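Local coordinates for protein lactoylglutathione lyase (PDB 4MTS) that belongs to the glyoxalase/bleomycin resistance/dioxygenase superfamily and carries bound nickel and zinc ions, at residues R95-A100 / F112-D117. Residues are numbered along the deposited sequence; the frame is centred on the assembly and turned at random.
Sequences RVTREA and FLEDPD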
ATOM      1  N   ARG A  95     -18.662  -5.032   3.099  1.00 19.55           N
ATOM      2  CA  ARG A  95     -18.289  -6.432   3.223  1.00 20.09           C
ATOM      3  C   ARG A  95     -17.251  -6.710   4.280  1.00 22.30           C
ATOM      4  O   ARG A  95     -16.135  -6.173   4.237  1.00 20.21           O
ATOM      5  CB  ARG A  95     -17.782  -6.997   1.878  1.00 22.53           C
ATOM      6  CG  ARG A  95     -18.880  -7.361   0.917  1.00 34.85           C
ATOM      7  CD  ARG A  95     -18.293  -7.802  -0.401  1.00 48.21           C
ATOM      8  NE  ARG A  95     -18.998  -7.173  -1.512  1.00 54.30           N
ATOM      9  CZ  ARG A  95     -20.045  -7.708  -2.127  1.00 66.74           C
ATOM     10  NH1 ARG A  95     -20.503  -8.901  -1.761  1.00 56.55           N
ATOM     11  NH2 ARG A  95     -20.640  -7.060  -3.118  1.00 48.20           N
ATOM     12  N   VAL A  96     -17.599  -7.608   5.204  1.00 18.74           N
ATOM     13  CA  VAL A  96     -16.638  -8.104   6.172  1.00 17.50           C
ATOM     14  C   VAL A  96     -16.380  -9.515   5.587  1.00 22.20           C
ATOM     15  O   VAL A  96     -17.326 -10.308   5.489  1.00 20.88           O
ATOM     16  CB  VAL A  96     -17.156  -8.160   7.638  1.00 19.64           C
ATOM     17  CG1 VAL A  96     -16.094  -8.759   8.554  1.00 18.99           C
ATOM     18  CG2 VAL A  96     -17.592  -6.779   8.149  1.00 19.18           C
ATOM     19  N   THR A  97     -15.139  -9.797   5.150  1.00 17.34           N
ATOM     20  CA  THR A  97     -14.775 -11.086   4.542  1.00 17.24           C
ATOM     21  C   THR A  97     -14.265 -12.088   5.557  1.00 20.45           C
ATOM     22  O   THR A  97     -14.305 -13.282   5.275  1.00 21.31           O
ATOM     23  CB  THR A  97     -13.828 -10.923   3.364  1.00 20.42           C
ATOM     24  OG1 THR A  97     -12.677 -10.222   3.812  1.00 17.71           O
ATOM     25  CG2 THR A  97     -14.486 -10.200   2.194  1.00 20.69           C
ATOM     26  N   ARG A  98     -13.788 -11.600   6.723  1.00 16.44           N
ATOM     27  CA  ARG A  98     -13.320 -12.393   7.857  1.00 15.72           C
ATOM     28  C   ARG A  98     -13.564 -11.578   9.105  1.00 20.07           C
ATOM     29  O   ARG A  98     -12.937 -10.524   9.292  1.00 17.45           O
ATOM     30  CB  ARG A  98     -11.826 -12.797   7.710  1.00 17.79           C
ATOM     31  CG  ARG A  98     -11.328 -13.657   8.860  1.00 21.11           C
ATOM     32  CD  ARG A  98      -9.819 -13.754   8.922  1.00 39.03           C
ATOM     33  NE  ARG A  98      -9.371 -14.784   9.869  1.00 54.12           N
ATOM     34  CZ  ARG A  98      -9.229 -14.607  11.183  1.00 71.46           C
ATOM     35  NH1 ARG A  98      -9.521 -13.436  11.740  1.00 58.97           N
ATOM     36  NH2 ARG A  98      -8.804 -15.601  11.949  1.00 61.06           N
ATOM     37  N   GLU A  99     -14.504 -12.065   9.962  1.00 17.09           N
ATOM     38  CA  GLU A  99     -14.895 -11.452  11.218  1.00 16.93           C
ATOM     39  C   GLU A  99     -13.734 -11.513  12.177  1.00 21.16           C
ATOM     40  O   GLU A  99     -12.969 -12.483  12.167  1.00 19.66           O
ATOM     41  CB  GLU A  99     -16.135 -12.196  11.822  1.00 18.88           C
ATOM     42  CG  GLU A  99     -16.572 -11.741  13.221  1.00 29.08           C
ATOM     43  CD  GLU A  99     -16.930 -10.268  13.350  1.00 35.42           C
ATOM     44  OE1 GLU A  99     -17.405  -9.688  12.347  1.00 30.55           O
ATOM     45  OE2 GLU A  99     -16.696  -9.681  14.432  1.00 26.22           O
ATOM     46  N   ALA A 100     -13.614 -10.489  13.016  1.00 17.83           N
ATOM     47  CA  ALA A 100     -12.637 -10.364  14.090  1.00 17.65           C
ATOM     48  C   ALA A 100     -12.510 -11.657  14.909  1.00 22.76           C
ATOM     49  O   ALA A 100     -13.516 -12.255  15.327  1.00 21.62           O
ATOM     50  CB  ALA A 100     -13.036  -9.232  15.008  1.00 19.20           C
ATOM     51  N   PHE A 112     -10.915  -8.823   8.310  1.00 15.41           N
ATOM     52  CA  PHE A 112     -10.742  -8.360   6.955  1.00 15.97           C
ATOM     53  C   PHE A 112     -12.002  -7.763   6.423  1.00 17.78           C
ATOM     54  O   PHE A 112     -13.091  -8.353   6.555  1.00 15.41           O
ATOM     55  CB  PHE A 112     -10.283  -9.476   6.020  1.00 18.56           C
ATOM     56  CG  PHE A 112      -8.782  -9.618   5.970  1.00 20.08           C
ATOM     57  CD1 PHE A 112      -8.034  -8.930   5.020  1.00 23.57           C
ATOM     58  CD2 PHE A 112      -8.119 -10.452   6.858  1.00 23.36           C
ATOM     59  CE1 PHE A 112      -6.653  -9.108   4.936  1.00 25.52           C
ATOM     60  CE2 PHE A 112      -6.730 -10.609   6.791  1.00 25.88           C
ATOM     61  CZ  PHE A 112      -6.010  -9.928   5.835  1.00 24.44           C
ATOM     62  N   LEU A 113     -11.844  -6.616   5.770  1.00 13.74           N
ATOM     63  CA  LEU A 113     -12.966  -5.954   5.099  1.00 12.92           C
ATOM     64  C   LEU A 113     -12.623  -5.907   3.633  1.00 16.67           C
ATOM     65  O   LEU A 113     -11.449  -6.062   3.257  1.00 14.13           O
ATOM     66  CB  LEU A 113     -13.104  -4.486   5.585  1.00 13.34           C
ATOM     67  CG  LEU A 113     -13.125  -4.169   7.088  1.00 20.04           C
ATOM     68  CD1 LEU A 113     -13.332  -2.639   7.313  1.00 19.24           C
ATOM     69  CD2 LEU A 113     -14.239  -4.960   7.800  1.00 23.13           C
ATOM     70  N   GLU A 114     -13.632  -5.629   2.788  1.00 12.45           N
ATOM     71  CA  GLU A 114     -13.351  -5.325   1.406  1.00 11.66           C
ATOM     72  C   GLU A 114     -13.963  -3.989   1.140  1.00 15.91           C
ATOM     73  O   GLU A 114     -15.101  -3.743   1.561  1.00 15.62           O
ATOM     74  CB  GLU A 114     -13.874  -6.350   0.428  1.00 14.33           C
ATOM     75  CG  GLU A 114     -12.888  -7.460   0.138  1.00 21.24           C
ATOM     76  CD  GLU A 114     -13.430  -8.415  -0.909  1.00 42.89           C
ATOM     77  OE1 GLU A 114     -12.820  -9.491  -1.103  1.00 45.79           O
ATOM     78  OE2 GLU A 114     -14.477  -8.099  -1.521  1.00 29.97           O
ATOM     79  N   ASP A 115     -13.228  -3.108   0.459  1.00 12.53           N
ATOM     80  CA  ASP A 115     -13.784  -1.803   0.095  1.00 10.08           C
ATOM     81  C   ASP A 115     -14.720  -2.005  -1.117  1.00 13.24           C
ATOM     82  O   ASP A 115     -14.846  -3.131  -1.656  1.00 12.31           O
ATOM     83  CB  ASP A 115     -12.627  -0.776  -0.200  1.00  9.93           C
ATOM     84  CG  ASP A 115     -11.860  -0.891  -1.520  1.00 11.17           C
ATOM     85  OD1 ASP A 115     -12.269  -1.692  -2.396  1.00 11.24           O
ATOM     86  OD2 ASP A 115     -10.938  -0.104  -1.725  1.00 12.86           O
ATOM     87  N   PRO A 116     -15.410  -0.946  -1.591  1.00 12.14           N
ATOM     88  CA  PRO A 116     -16.351  -1.131  -2.716  1.00 12.95           C
ATOM     89  C   PRO A 116     -15.771  -1.719  -3.994  1.00 15.65           C
ATOM     90  O   PRO A 116     -16.485  -2.401  -4.735  1.00 15.94           O
ATOM     91  CB  PRO A 116     -16.922   0.281  -2.934  1.00 14.57           C
ATOM     92  CG  PRO A 116     -16.840   0.912  -1.586  1.00 19.36           C
ATOM     93  CD  PRO A 116     -15.489   0.433  -1.066  1.00 15.59           C
ATOM     94  N   ASP A 117     -14.473  -1.458  -4.263  1.00 12.52           N
ATOM     95  CA  ASP A 117     -13.798  -2.014  -5.422  1.00 12.34           C
ATOM     96  C   ASP A 117     -13.288  -3.440  -5.183  1.00 16.15           C
ATOM     97  O   ASP A 117     -12.760  -4.047  -6.116  1.00 14.54           O
ATOM     98  CB  ASP A 117     -12.652  -1.113  -5.862  1.00 14.00           C
ATOM     99  CG  ASP A 117     -13.190   0.177  -6.423  1.00 13.25           C
ATOM    100  OD1 ASP A 117     -13.402   0.240  -7.650  1.00 13.02           O
ATOM    101  OD2 ASP A 117     -13.427   1.108  -5.630  1.00 17.05           O
TER
HETATM  102  O   HOH W   1     -17.657  -3.394   0.875  1.00 18.53           O
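A classic beta bulge interrupts the antiparallel pairing of strands 95-99 and 109-114: Thr-97 and Arg-98 together face Phe-112. The carbonyl O of Phe-112 takes Thr-97 N at 2.9 Å, the donor tilted 34° from the carbonyl plane, and it also receives a weak bond from Arg-98 N. Phe-112 N answers with a straighter bond to Arg-98 O (2.8 Å, 166° at the hydrogen). Before the bulge Glu-114 N reaches Arg-95 O at 2.9 Å, and a water bridges Arg-95 N and Glu-114 O where no direct bond joins them.

On one face of the sheet Val-96 and Leu-113, a non-hydrogen-bonded pair, cross at a slant with Val-96 CG2 3.8 Å from Leu-113 CD2. Arg-95, Arg-98, Phe-112 and Glu-114 belong to the other face. At the bulge itself, Thr-97 OG1 sits between its own backbone N and carbonyl carbon (chi1 57°), which places it 3.3 Å from Phe-112 CB and oblique to the ring. With the same rotation Thr-97 CG2 lies against the Glu-114 carboxylate, 3.7 Å from Glu-114 CD, the two side chains crossing at about a right angle. Arg-95 and Glu-114 bring opposite charges near each other without joining them: Arg-95 NE stays 4.6 Å from Glu-114 OE2. Arg-98 lays its CB against Phe-112 CB, then runs out extended to give its guanidinium NH2 to Leu-102 O.

Val-96 rests on Cys-86 and Arg-90 of helix 82-91, and the buried Leu-113 packs on Phe-19 of helix 13-23. Strand 95-99 pairs with strand 109-114, which is paired in turn with strand 120-125, where Phe-112 touches the nickel ligand Glu-122.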